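Polysaccharide deacetylase-like protein (Bacillus anthracis, PDB 4V33) is a putative polysaccharide deacetylase, probably a zinc-dependent hydrolase of cell-wall polysaccharide, required with a second such protein for osmotic stability and cell shape maintenance. Local coordinates at residues L163-A168 / V344-T349; N169-M174 / L218-D223; T59-H64 / S136-E141; Y77-T82 / F117-I122. All coordinates share one frame; numbering follows the deposited sequence.

From the N terminus, the chain first builds a fibronectin type III-like sandwich. Interaction 3 closes its outer loop by bringing 59-64 of one sheet against 136-141 of the other. Interaction 4 falls within that loop and pairs 77-82 with 117-122 inside the four-stranded sheet; the two centres are about 10 Å apart. Only after both are closed does the chain enter the deacetylase barrel. There interaction 1 joins 163-168 to 344-349, near the C terminus, and its long loop contains interaction 2, where two outer helices meet. Helix 167-179 serves both. The two pairs stay apart, with interactions 1 and 3 about 39 Å from centre to centre.

Interaction 1: residues L163-A168 / V344-T349; sequences LFVSPA and VRIHHT
His348 and Phe164 lock together two connecting segments of the deacetylase domain, a (β/α) barrel as in other polysaccharide deacetylases: one leads into helix 167-179, the other leaves strand 341-345. His348 ND1 donates to the carbonyl O of Phe164 at 2.7 Å. The bond is bent, 145° at the hydrogen, and although the oxygen lies in the imidazole plane, ND1 stands 30° off the carbonyl plane. A weaker C-H...O contact from His348 CA to the same Phe164 O, at 3.1 Å, supplements it. A chi1 of 178° sends CG away from the backbone N and brings ND1 round to the carbonyl. Beside this grip lies the tightly packed part. Val165 is buried, and its CG2 sits 3.9 Å from Ile346 CG2, the two side chains crossing at a slant. The same CG2 of Val165 approaches the backbone O of His347 at 3.7 Å. Strand 146-149 and Phe355 of helix 352-359 cover Ile346 further in. The other side is looser. Leu163 CD2 merely reaches the edge of the Arg345 guanidinium, 3.8 Å from NH1, and the Leu163 side chain is about 7 Å from the bound zinc ion. His347 turns away from 163-168, but its ND1 is hydrogen-bonded to Asp162, just before that segment. Where 163-168 starts its helix, Ser166 is the N-cap, its OG bonded to Asn169 N. A water bridges the two segments here, donating to His348 O at 2.9 Å and accepting from Ser166 N at 3.3 Å.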
loop_
_atom_site.group_PDB
_atom_site.type_symbol
_atom_site.label_atom_id
_atom_site.label_comp_id
_atom_site.label_asym_id
_atom_site.label_seq_id
_atom_site.Cartn_x
_atom_site.Cartn_y
_atom_site.Cartn_z
ATOM N N LEU A 163 -23.980 2.248 -3.045
ATOM C CA LEU A 163 -22.902 1.350 -3.442
ATOM C C LEU A 163 -22.586 1.404 -4.934
ATOM O O LEU A 163 -21.748 0.639 -5.412
ATOM C CB LEU A 163 -23.239 -0.085 -3.039
ATOM C CG LEU A 163 -23.405 -0.300 -1.536
ATOM C CD1 LEU A 163 -23.738 -1.763 -1.252
ATOM C CD2 LEU A 163 -22.161 0.115 -0.790
ATOM N N PHE A 164 -23.253 2.297 -5.669
ATOM C CA PHE A 164 -22.972 2.490 -7.093
ATOM C C PHE A 164 -22.179 3.756 -7.360
ATOM O O PHE A 164 -22.633 4.847 -7.033
ATOM C CB PHE A 164 -24.268 2.591 -7.893
ATOM C CG PHE A 164 -24.981 1.281 -8.066
ATOM C CD1 PHE A 164 -25.668 0.715 -7.014
ATOM C CD2 PHE A 164 -24.962 0.624 -9.288
ATOM C CE1 PHE A 164 -26.332 -0.502 -7.171
ATOM C CE2 PHE A 164 -25.624 -0.590 -9.451
ATOM C CZ PHE A 164 -26.304 -1.146 -8.392
ATOM N N VAL A 165 -21.014 3.613 -7.977
ATOM C CA VAL A 165 -20.277 4.760 -8.516
ATOM C C VAL A 165 -20.329 4.649 -10.039
ATOM O O VAL A 165 -20.037 3.601 -10.598
ATOM C CB VAL A 165 -18.824 4.783 -7.992
ATOM C CG1 VAL A 165 -17.960 5.800 -8.752
ATOM C CG2 VAL A 165 -18.812 5.075 -6.496
ATOM N N SER A 166 -20.754 5.706 -10.724
ATOM C CA SER A 166 -20.889 5.616 -12.178
ATOM C C SER A 166 -19.530 5.439 -12.834
ATOM O O SER A 166 -18.529 5.891 -12.297
ATOM C CB SER A 166 -21.561 6.866 -12.735
ATOM O OG SER A 166 -20.742 8.012 -12.536
ATOM N N PRO A 167 -19.491 4.781 -14.001
ATOM C CA PRO A 167 -18.212 4.662 -14.709
ATOM C C PRO A 167 -17.572 6.030 -14.983
ATOM O O PRO A 167 -16.348 6.142 -14.894
ATOM C CB PRO A 167 -18.603 3.952 -16.005
ATOM C CG PRO A 167 -19.764 3.077 -15.582
ATOM C CD PRO A 167 -20.534 3.917 -14.588
ATOM N N ALA A 168 -18.376 7.043 -15.293
ATOM C CA ALA A 168 -17.835 8.387 -15.506
ATOM C C ALA A 168 -17.169 8.954 -14.253
ATOM O O ALA A 168 -16.059 9.482 -14.317
ATOM C CB ALA A 168 -18.922 9.333 -16.008
ATOM N N VAL A 344 -11.113 3.594 3.086
ATOM C CA VAL A 344 -11.830 4.820 2.746
ATOM C C VAL A 344 -13.000 4.468 1.826
ATOM O O VAL A 344 -12.801 4.002 0.701
ATOM C CB VAL A 344 -10.882 5.826 2.048
ATOM C CG1 VAL A 344 -11.649 7.087 1.645
ATOM C CG2 VAL A 344 -9.697 6.174 2.962
ATOM N N ARG A 345 -14.221 4.681 2.305
ATOM C CA ARG A 345 -15.421 4.354 1.542
ATOM C C ARG A 345 -15.713 5.423 0.492
ATOM O O ARG A 345 -15.757 6.607 0.813
ATOM C CB ARG A 345 -16.610 4.231 2.492
ATOM C CG ARG A 345 -17.933 3.975 1.802
ATOM C CD ARG A 345 -19.081 3.859 2.816
ATOM N NE ARG A 345 -18.986 2.671 3.660
ATOM C CZ ARG A 345 -19.422 1.466 3.304
ATOM N NH1 ARG A 345 -19.955 1.275 2.103
ATOM N NH2 ARG A 345 -19.305 0.442 4.147
ATOM N N ILE A 346 -15.878 5.002 -0.758
ATOM C CA ILE A 346 -16.365 5.913 -1.789
ATOM C C ILE A 346 -17.868 5.715 -1.985
ATOM O O ILE A 346 -18.353 4.584 -2.053
ATOM C CB ILE A 346 -15.612 5.740 -3.122
ATOM C CG1 ILE A 346 -14.097 5.881 -2.904
ATOM C CG2 ILE A 346 -16.122 6.755 -4.148
ATOM C CD1 ILE A 346 -13.681 7.124 -2.120
ATOM N N HIS A 347 -18.607 6.822 -2.050
ATOM C CA HIS A 347 -20.064 6.793 -2.132
ATOM C C HIS A 347 -20.563 7.164 -3.521
ATOM O O HIS A 347 -19.859 7.815 -4.293
ATOM C CB HIS A 347 -20.655 7.821 -1.168
ATOM C CG HIS A 347 -20.304 7.584 0.266
ATOM N ND1 HIS A 347 -21.090 6.818 1.102
ATOM C CD2 HIS A 347 -19.272 8.030 1.020
ATOM C CE1 HIS A 347 -20.551 6.799 2.309
ATOM N NE2 HIS A 347 -19.445 7.522 2.285
ATOM N N HIS A 348 -21.801 6.780 -3.812
ATOM C CA HIS A 348 -22.482 7.211 -5.032
ATOM C C HIS A 348 -22.378 8.720 -5.247
ATOM O O HIS A 348 -22.222 9.190 -6.377
ATOM C CB HIS A 348 -23.959 6.814 -4.958
ATOM C CG HIS A 348 -24.763 7.251 -6.145
ATOM N ND1 HIS A 348 -24.673 6.632 -7.375
ATOM C CD2 HIS A 348 -25.677 8.237 -6.287
ATOM C CE1 HIS A 348 -25.501 7.222 -8.222
ATOM N NE2 HIS A 348 -26.120 8.203 -7.587
ATOM N N THR A 349 -22.465 9.471 -4.156
ATOM C CA THR A 349 -22.481 10.936 -4.220
ATOM C C THR A 349 -21.100 11.603 -4.141
ATOM O O THR A 349 -21.008 12.832 -4.234
ATOM C CB THR A 349 -23.324 11.527 -3.076
ATOM O OG1 THR A 349 -22.776 11.107 -1.815
ATOM C CG2 THR A 349 -24.776 11.073 -3.176
HETATM O O HOH W 1 -20.716 8.229 -8.675
#

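Interaction 2: residues N169-M174 / L218-D223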
loop_
_atom_site.group_PDB
_atom_site.type_symbol
_atom_site.label_atom_id
_atom_site.label_comp_id
_atom_site.label_asym_id
_atom_site.label_seq_id
_atom_site.Cartn_x
_atom_site.Cartn_y
_atom_site.Cartn_z
ATOM N N ASN A 169 -17.834 8.850 -13.107
ATOM C CA ASN A 169 -17.228 9.339 -11.870
ATOM C C ASN A 169 -16.029 8.504 -11.432
ATOM O O ASN A 169 -15.043 9.051 -10.917
ATOM C CB ASN A 169 -18.269 9.464 -10.756
ATOM C CG ASN A 169 -19.203 10.633 -10.981
ATOM O OD1 ASN A 169 -18.897 11.538 -11.763
ATOM N ND2 ASN A 169 -20.338 10.629 -10.299
ATOM N N PHE A 170 -16.099 7.189 -11.643
ATOM C CA PHE A 170 -14.951 6.339 -11.354
ATOM C C PHE A 170 -13.750 6.771 -12.192
ATOM O O PHE A 170 -12.639 6.894 -11.679
ATOM C CB PHE A 170 -15.266 4.859 -11.610
ATOM C CG PHE A 170 -14.083 3.962 -11.401
ATOM C CD1 PHE A 170 -13.584 3.742 -10.119
ATOM C CD2 PHE A 170 -13.431 3.379 -12.482
ATOM C CE1 PHE A 170 -12.471 2.942 -9.911
ATOM C CE2 PHE A 170 -12.310 2.563 -12.284
ATOM C CZ PHE A 170 -11.832 2.343 -10.996
ATOM N N GLU A 171 -13.977 7.023 -13.477
ATOM C CA GLU A 171 -12.894 7.474 -14.340
ATOM C C GLU A 171 -12.309 8.791 -13.847
ATOM O O GLU A 171 -11.096 8.975 -13.872
ATOM C CB GLU A 171 -13.360 7.590 -15.796
ATOM C CG GLU A 171 -12.239 8.018 -16.738
ATOM C CD GLU A 171 -12.599 7.886 -18.200
ATOM O OE1 GLU A 171 -13.517 7.108 -18.536
ATOM O OE2 GLU A 171 -11.952 8.571 -19.022
ATOM N N ALA A 172 -13.167 9.707 -13.398
ATOM C CA ALA A 172 -12.698 11.012 -12.940
ATOM C C ALA A 172 -11.837 10.856 -11.689
ATOM O O ALA A 172 -10.843 11.569 -11.523
ATOM C CB ALA A 172 -13.876 11.945 -12.675
ATOM N N GLN A 173 -12.218 9.922 -10.824
ATOM C CA GLN A 173 -11.461 9.640 -9.604
ATOM C C GLN A 173 -10.104 9.017 -9.925
ATOM O O GLN A 173 -9.071 9.431 -9.379
ATOM C CB GLN A 173 -12.289 8.752 -8.674
ATOM C CG GLN A 173 -13.490 9.503 -8.096
ATOM C CD GLN A 173 -14.598 8.580 -7.608
ATOM O OE1 GLN A 173 -14.383 7.390 -7.367
ATOM N NE2 GLN A 173 -15.792 9.131 -7.456
ATOM N N MET A 174 -10.099 8.044 -10.828
ATOM C CA MET A 174 -8.841 7.432 -11.243
ATOM C C MET A 174 -7.952 8.433 -11.981
ATOM O O MET A 174 -6.726 8.414 -11.834
ATOM C CB MET A 174 -9.096 6.192 -12.092
ATOM C CG MET A 174 -9.819 5.079 -11.352
ATOM S SD MET A 174 -8.931 4.403 -9.913
ATOM C CE MET A 174 -9.757 5.243 -8.563
ATOM N N LEU A 218 -9.620 1.460 -16.260
ATOM C CA LEU A 218 -8.201 1.365 -15.932
ATOM C C LEU A 218 -7.324 1.059 -17.158
ATOM O O LEU A 218 -6.220 1.603 -17.295
ATOM C CB LEU A 218 -7.975 0.355 -14.802
ATOM C CG LEU A 218 -8.566 0.771 -13.451
ATOM C CD1 LEU A 218 -8.379 -0.355 -12.426
ATOM C CD2 LEU A 218 -7.935 2.075 -12.957
ATOM N N GLN A 219 -7.818 0.213 -18.060
ATOM C CA GLN A 219 -7.107 -0.048 -19.312
ATOM C C GLN A 219 -6.962 1.224 -20.147
ATOM O O GLN A 219 -5.923 1.462 -20.762
ATOM C CB GLN A 219 -7.838 -1.097 -20.144
ATOM C CG GLN A 219 -7.732 -2.506 -19.614
ATOM C CD GLN A 219 -8.422 -3.494 -20.525
ATOM O OE1 GLN A 219 -9.626 -3.400 -20.752
ATOM N NE2 GLN A 219 -7.659 -4.428 -21.074
ATOM N N LYS A 220 -8.016 2.034 -20.162
ATOM C CA LYS A 220 -7.996 3.281 -20.916
ATOM C C LYS A 220 -6.957 4.251 -20.356
ATOM O O LYS A 220 -6.181 4.843 -21.108
ATOM C CB LYS A 220 -9.380 3.930 -20.907
ATOM C CG LYS A 220 -9.423 5.291 -21.585
ATOM C CD LYS A 220 -10.789 5.941 -21.443
ATOM C CE LYS A 220 -10.773 7.362 -22.005
ATOM N NZ LYS A 220 -12.087 8.039 -21.834
ATOM N N LEU A 221 -6.946 4.406 -19.035
ATOM C CA LEU A 221 -6.068 5.384 -18.397
ATOM C C LEU A 221 -4.611 4.938 -18.387
ATOM O O LEU A 221 -3.696 5.762 -18.309
ATOM C CB LEU A 221 -6.545 5.686 -16.972
ATOM C CG LEU A 221 -7.889 6.419 -16.896
ATOM C CD1 LEU A 221 -8.326 6.621 -15.451
ATOM C CD2 LEU A 221 -7.813 7.748 -17.628
ATOM N N LYS A 222 -4.404 3.627 -18.459
ATOM C CA LYS A 222 -3.062 3.066 -18.493
ATOM C C LYS A 222 -2.290 3.585 -19.698
ATOM O O LYS A 222 -2.803 3.596 -20.818
ATOM C CB LYS A 222 -3.128 1.536 -18.518
ATOM C CG LYS A 222 -1.769 0.847 -18.594
ATOM C CD LYS A 222 -1.932 -0.661 -18.425
ATOM C CE LYS A 222 -0.618 -1.400 -18.629
ATOM N NZ LYS A 222 0.389 -1.047 -17.594
ATOM N N ASP A 223 -1.062 4.033 -19.455
ATOM C CA ASP A 223 -0.171 4.466 -20.534
ATOM C C ASP A 223 1.293 4.338 -20.111
ATOM O O ASP A 223 1.593 3.647 -19.137
ATOM C CB ASP A 223 -0.509 5.884 -21.019
ATOM C CG ASP A 223 -0.320 6.954 -19.948
ATOM O OD1 ASP A 223 0.410 6.733 -18.957
ATOM O OD2 ASP A 223 -0.896 8.047 -20.117
HETATM O O HOH W 2 -14.080 6.559 -21.295
#
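Helix 167-179 lies against the end of helix 211-221, and Met174 and Leu221 make the closest apolar contact of the pair. Met174 CB and Leu221 CD1 are 3.5 Å apart, tighter than usual van der Waals contact. A chi1 of -63° sets Met174 CG beside its backbone N, 3.9 Å from Leu218 CD2, and the bend at chi2 then turns SD aside. The same Met174 CG also sits over one face of the Phe170 ring, near its rim. Leu218 meets that ring at its edge instead, with CG 4.3 Å from Phe170 CE2. These are helices on the outside of the barrel typical of the polysaccharide deacetylase family. Phe170 also packs edge-to-face with Tyr149 of strand 146-149, and touches Ala214, about a turn before Leu218, and Val217, the residue next to it. Toward solvent, Glu171 and Lys220 close the interface with a salt bridge. Their extended chains cross at about a right angle, and Lys220 NZ approaches the syn lone pair of Glu171 OE2 at 2.9 Å. A water donates to the second oxygen, Glu171 OE1, at 2.9 Å; its link to Lys220 NZ is short enough to be doubtful. Where helix 211-221 ends, Lys178 from the far part of helix 167-179 bonds to Leu221 O and forms a salt bridge with Asp223.

Interaction 3: residues T59-H64 / S136-E141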
loop_
_atom_site.group_PDB
_atom_site.type_symbol
_atom_site.label_atom_id
_atom_site.label_comp_id
_atom_site.label_asym_id
_atom_site.label_seq_id
_atom_site.Cartn_x
_atom_site.Cartn_y
_atom_site.Cartn_z
ATOM N N THR A 59 8.933 12.937 12.646
ATOM C CA THR A 59 9.252 13.712 11.450
ATOM C C THR A 59 10.740 14.006 11.380
ATOM O O THR A 59 11.232 14.501 10.369
ATOM C CB THR A 59 8.500 15.050 11.421
ATOM O OG1 THR A 59 8.888 15.837 12.554
ATOM C CG2 THR A 59 7.000 14.815 11.449
ATOM N N ASN A 60 11.454 13.715 12.462
ATOM C CA ASN A 60 12.889 13.951 12.504
ATOM C C ASN A 60 13.629 13.036 13.473
ATOM O O ASN A 60 13.016 12.307 14.258
ATOM C CB ASN A 60 13.194 15.428 12.797
ATOM C CG ASN A 60 12.599 15.909 14.108
ATOM O OD1 ASN A 60 12.666 15.225 15.128
ATOM N ND2 ASN A 60 12.014 17.101 14.083
ATOM N N THR A 61 14.953 13.074 13.398
ATOM C CA THR A 61 15.810 12.309 14.295
ATOM C C THR A 61 17.234 12.823 14.157
ATOM O O THR A 61 17.471 13.831 13.494
ATOM C CB THR A 61 15.782 10.799 13.967
ATOM O OG1 THR A 61 16.540 10.083 14.947
ATOM C CG2 THR A 61 16.362 10.530 12.579
ATOM N N THR A 62 18.177 12.141 14.797
ATOM C CA THR A 62 19.585 12.461 14.630
ATOM C C THR A 62 20.348 11.203 14.245
ATOM O O THR A 62 20.206 10.162 14.884
ATOM C CB THR A 62 20.186 13.059 15.913
ATOM O OG1 THR A 62 19.452 14.235 16.278
ATOM C CG2 THR A 62 21.650 13.418 15.705
ATOM N N ILE A 63 21.154 11.308 13.194
ATOM C CA ILE A 63 21.957 10.190 12.714
ATOM C C ILE A 63 23.354 10.240 13.333
ATOM O O ILE A 63 23.924 11.315 13.508
ATOM C CB ILE A 63 22.060 10.224 11.170
ATOM C CG1 ILE A 63 20.667 10.078 10.549
ATOM C CG2 ILE A 63 22.992 9.134 10.653
ATOM C CD1 ILE A 63 20.614 10.427 9.072
ATOM N N HIS A 64 23.894 9.077 13.683
ATOM C CA HIS A 64 25.246 8.998 14.221
ATOM C C HIS A 64 26.017 7.885 13.536
ATOM O O HIS A 64 25.423 6.981 12.942
ATOM C CB HIS A 64 25.215 8.701 15.720
ATOM C CG HIS A 64 24.371 9.649 16.513
ATOM N ND1 HIS A 64 24.851 10.850 16.989
ATOM C CD2 HIS A 64 23.084 9.566 16.923
ATOM C CE1 HIS A 64 23.893 11.469 17.657
ATOM N NE2 HIS A 64 22.811 10.713 17.630
ATOM N N SER A 136 22.904 2.405 4.873
ATOM C CA SER A 136 21.745 2.019 5.661
ATOM C C SER A 136 20.523 2.724 5.098
ATOM O O SER A 136 20.554 3.254 3.986
ATOM C CB SER A 136 21.945 2.393 7.133
ATOM O OG SER A 136 20.962 1.772 7.961
ATOM N N ALA A 137 19.447 2.709 5.871
ATOM C CA ALA A 137 18.221 3.376 5.491
ATOM C C ALA A 137 17.447 3.750 6.743
ATOM O O ALA A 137 17.650 3.172 7.817
ATOM C CB ALA A 137 17.377 2.485 4.587
ATOM N N ILE A 138 16.579 4.739 6.594
ATOM C CA ILE A 138 15.652 5.117 7.648
ATOM C C ILE A 138 14.279 5.308 7.021
ATOM O O ILE A 138 14.159 5.862 5.930
ATOM C CB ILE A 138 16.098 6.402 8.368
ATOM C CG1 ILE A 138 15.118 6.751 9.490
ATOM C CG2 ILE A 138 16.262 7.563 7.386
ATOM C CD1 ILE A 138 15.629 7.818 10.421
ATOM N N THR A 139 13.244 4.827 7.700
ATOM C CA THR A 139 11.900 4.905 7.145
ATOM C C THR A 139 10.945 5.687 8.037
ATOM O O THR A 139 10.713 5.326 9.190
ATOM C CB THR A 139 11.316 3.503 6.883
ATOM O OG1 THR A 139 12.135 2.818 5.925
ATOM C CG2 THR A 139 9.890 3.621 6.342
ATOM N N PHE A 140 10.410 6.774 7.487
ATOM C CA PHE A 140 9.331 7.518 8.119
ATOM C C PHE A 140 8.020 7.035 7.510
ATOM O O PHE A 140 7.698 7.365 6.369
ATOM C CB PHE A 140 9.532 9.029 7.904
ATOM C CG PHE A 140 10.722 9.579 8.646
ATOM C CD1 PHE A 140 11.985 9.544 8.083
ATOM C CD2 PHE A 140 10.577 10.090 9.925
ATOM C CE1 PHE A 140 13.079 10.027 8.777
ATOM C CE2 PHE A 140 11.668 10.575 10.622
ATOM C CZ PHE A 140 12.921 10.543 10.047
ATOM N N GLU A 141 7.282 6.233 8.272
ATOM C CA GLU A 141 6.118 5.518 7.743
ATOM C C GLU A 141 5.136 6.411 7.007
ATOM O O GLU A 141 4.740 7.464 7.509
ATOM C CB GLU A 141 5.378 4.775 8.861
ATOM C CG GLU A 141 6.144 3.606 9.454
ATOM C CD GLU A 141 6.393 2.485 8.454
ATOM O OE1 GLU A 141 5.665 2.405 7.445
ATOM O OE2 GLU A 141 7.328 1.682 8.681
#
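Phe140 brings CE2 obliquely against the Thr59-Asn60 peptide, 3.6 Å from Thr59 C and equally far from Asn60 N. Next to it, Thr61 and Ile138 reach toward each other tip to tip, their end methyls CG2 and CD1 meeting at 3.5 Å. Thr61 CG2 is also 4.3 Å from Phe140 CZ, so the threonine methyl touches both Ile138 and Phe140. With Thr61 chi1 at -175°, OG1 is hydrogen-bonded to Asn52 O while CG2 faces Ile138. Asn60 is turned away from Phe140, with ND2 bonded to Asp106, while Thr59 has a backbone bond with Thr107 and its O also bonds Thr107 OG1. No hydrogen bond crosses between 59-64 and 136-141. The strand axes run antiparallel, 168° apart, but stay 9.7 Å from each other, as expected for facing sheets of a fibronectin type III sandwich. Strand 60-66 is central in the three-stranded sheet, between 48-51 and 103-106. Strand 130-140 is at the edge of the four-stranded one, where Ile138 also packs on Phe117 and Ile119 of neighbouring strand 115-124.

Interaction 4: residues Y77-T82 / F117-I122; sequences YKIWRT and FQIEAI
Trp80 lies across Gln118, its antiparallel partner in the four-stranded sheet of the fibronectin type III domain. Gln118 CB sits over one face of the indole in a CH-pi contact, 3.7 Å from the centroid of the six-membered ring and 18° off its normal. A chi1 of 69° places Trp80 CG between its own backbone N and carbonyl carbon, which tips the ring toward the neighbouring strand. Past the ring, Gln118 NE2 donates to Thr82 OG1 at 3.0 Å, which fixes the rotation of the amide; this hydroxyl is also bonded to Glu116. Glu120 meets Trp80 differently: the carboxylate stands at the indole edge, nearly perpendicular to it at 82°, with OE2 3.7 Å from CH2. Lys78 runs alongside Glu120, but the direct salt bridge from NZ to OE1 is long, at 4.0 Å. A water spans the pair, accepting from Lys78 NZ at 2.6 Å and donating to Glu120 OE1 at 2.7 Å. The reverse face of the ribbon is mostly apolar, with Arg81 at its end, paired with Asp84. Tyr77 and Ile119 stand side by side, the CG2 of Ile119 3.9 Å from CD1 at the tyrosine ring edge, and Ile79 flanks Ile119 in the same way. Both Tyr77 and Ile119 reach Ile63 of the facing sheet. Four backbone hydrogen bonds, in the Lys78-Glu120 and Trp80-Gln118 pairs, join the strands. The ribbon is thus two-sided: mainly aliphatic and aromatic groups face the sandwich core, while on the outer face the Lys78-Glu120 attraction probably runs mainly through the water, and Glu120 OE2 is paired directly with Lys86.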
loop_
_atom_site.group_PDB
_atom_site.type_symbol
_atom_site.label_atom_id
_atom_site.label_comp_id
_atom_site.label_asym_id
_atom_site.label_seq_id
_atom_site.Cartn_x
_atom_site.Cartn_y
_atom_site.Cartn_z
ATOM N N TYR A 77 27.159 12.168 4.402
ATOM C CA TYR A 77 26.025 11.269 4.245
ATOM C C TYR A 77 25.275 11.604 2.971
ATOM O O TYR A 77 24.662 12.670 2.870
ATOM C CB TYR A 77 25.052 11.417 5.419
ATOM C CG TYR A 77 25.620 11.119 6.788
ATOM C CD1 TYR A 77 25.588 9.833 7.304
ATOM C CD2 TYR A 77 26.149 12.131 7.578
ATOM C CE1 TYR A 77 26.085 9.550 8.573
ATOM C CE2 TYR A 77 26.649 11.860 8.856
ATOM C CZ TYR A 77 26.611 10.564 9.341
ATOM O OH TYR A 77 27.099 10.275 10.601
ATOM N N LYS A 78 25.322 10.702 1.998
ATOM C CA LYS A 78 24.545 10.877 0.781
ATOM C C LYS A 78 23.174 10.273 1.039
ATOM O O LYS A 78 23.064 9.095 1.384
ATOM C CB LYS A 78 25.203 10.183 -0.412
ATOM C CG LYS A 78 24.421 10.369 -1.714
ATOM C CD LYS A 78 24.958 9.488 -2.837
ATOM C CE LYS A 78 26.340 9.930 -3.262
ATOM N NZ LYS A 78 26.833 9.145 -4.443
ATOM N N ILE A 79 22.138 11.087 0.887
ATOM C CA ILE A 79 20.795 10.662 1.261
ATOM C C ILE A 79 19.822 10.964 0.141
ATOM O O ILE A 79 19.876 12.034 -0.484
ATOM C CB ILE A 79 20.323 11.362 2.552
ATOM C CG1 ILE A 79 21.312 11.088 3.689
ATOM C CG2 ILE A 79 18.919 10.900 2.940
ATOM C CD1 ILE A 79 20.928 11.716 5.014
ATOM N N TRP A 80 18.943 10.004 -0.127
ATOM C CA TRP A 80 17.855 10.222 -1.066
ATOM C C TRP A 80 16.640 9.414 -0.666
ATOM O O TRP A 80 16.742 8.423 0.056
ATOM C CB TRP A 80 18.269 9.866 -2.494
ATOM C CG TRP A 80 18.484 8.405 -2.767
ATOM C CD1 TRP A 80 17.594 7.536 -3.336
ATOM C CD2 TRP A 80 19.680 7.656 -2.532
ATOM N NE1 TRP A 80 18.161 6.289 -3.452
ATOM C CE2 TRP A 80 19.442 6.337 -2.968
ATOM C CE3 TRP A 80 20.933 7.971 -1.990
ATOM C CZ2 TRP A 80 20.405 5.333 -2.876
ATOM C CZ3 TRP A 80 21.889 6.973 -1.900
ATOM C CH2 TRP A 80 21.616 5.670 -2.339
ATOM N N ARG A 81 15.481 9.846 -1.147
ATOM C CA ARG A 81 14.262 9.074 -0.959
ATOM C C ARG A 81 14.200 8.017 -2.030
ATOM O O ARG A 81 14.291 8.335 -3.211
ATOM C CB ARG A 81 13.047 9.967 -1.127
ATOM C CG ARG A 81 12.794 10.853 0.030
ATOM C CD ARG A 81 11.488 11.603 -0.113
ATOM N NE ARG A 81 10.308 10.751 0.007
ATOM C CZ ARG A 81 9.482 10.474 -0.997
ATOM N NH1 ARG A 81 9.719 10.962 -2.203
ATOM N NH2 ARG A 81 8.417 9.709 -0.797
ATOM N N THR A 82 14.018 6.770 -1.617
ATOM C CA THR A 82 13.927 5.661 -2.559
ATOM C C THR A 82 12.908 5.948 -3.664
ATOM O O THR A 82 13.164 5.689 -4.846
ATOM C CB THR A 82 13.558 4.378 -1.822
ATOM O OG1 THR A 82 14.600 4.079 -0.881
ATOM C CG2 THR A 82 13.403 3.221 -2.793
ATOM N N PHE A 117 14.279 6.448 3.207
ATOM C CA PHE A 117 15.419 7.244 2.776
ATOM C C PHE A 117 16.655 6.360 2.843
ATOM O O PHE A 117 16.937 5.769 3.880
ATOM C CB PHE A 117 15.623 8.436 3.710
ATOM C CG PHE A 117 14.528 9.467 3.650
ATOM C CD1 PHE A 117 13.307 9.248 4.276
ATOM C CD2 PHE A 117 14.736 10.672 2.996
ATOM C CE1 PHE A 117 12.308 10.205 4.238
ATOM C CE2 PHE A 117 13.743 11.641 2.966
ATOM C CZ PHE A 117 12.519 11.399 3.575
ATOM N N GLN A 118 17.396 6.273 1.741
ATOM C CA GLN A 118 18.668 5.555 1.747
ATOM C C GLN A 118 19.810 6.475 2.161
ATOM O O GLN A 118 19.778 7.678 1.885
ATOM C CB GLN A 118 18.930 4.916 0.378
ATOM C CG GLN A 118 17.929 3.796 0.099
ATOM C CD GLN A 118 18.180 3.052 -1.188
ATOM O OE1 GLN A 118 19.273 2.528 -1.417
ATOM N NE2 GLN A 118 17.161 2.985 -2.039
ATOM N N ILE A 119 20.796 5.903 2.852
ATOM C CA ILE A 119 21.923 6.655 3.385
ATOM C C ILE A 119 23.223 5.938 3.024
ATOM O O ILE A 119 23.400 4.770 3.359
ATOM C CB ILE A 119 21.846 6.780 4.929
ATOM C CG1 ILE A 119 20.497 7.365 5.365
ATOM C CG2 ILE A 119 23.014 7.627 5.457
ATOM C CD1 ILE A 119 20.214 7.223 6.861
ATOM N N GLU A 120 24.124 6.636 2.335
ATOM C CA GLU A 120 25.465 6.119 2.069
ATOM C C GLU A 120 26.464 7.051 2.716
ATOM O O GLU A 120 26.501 8.239 2.393
ATOM C CB GLU A 120 25.779 6.085 0.577
ATOM C CG GLU A 120 24.957 5.157 -0.274
ATOM C CD GLU A 120 25.450 5.154 -1.718
ATOM O OE1 GLU A 120 26.298 6.015 -2.066
ATOM O OE2 GLU A 120 25.003 4.293 -2.499
ATOM N N ALA A 121 27.289 6.516 3.605
ATOM C CA ALA A 121 28.268 7.336 4.307
ATOM C C ALA A 121 29.679 7.098 3.799
ATOM O O ALA A 121 30.086 5.959 3.585
ATOM C CB ALA A 121 28.207 7.064 5.791
ATOM N N ILE A 122 30.414 8.188 3.605
ATOM C CA ILE A 122 31.843 8.126 3.335
ATOM C C ILE A 122 32.565 8.985 4.353
ATOM O O ILE A 122 31.976 9.890 4.938
ATOM C CB ILE A 122 32.211 8.604 1.903
ATOM C CG1 ILE A 122 31.967 10.108 1.734
ATOM C CG2 ILE A 122 31.479 7.776 0.854
ATOM C CD1 ILE A 122 32.382 10.644 0.369
HETATM O O HOH W 3 27.014 6.531 -4.615
#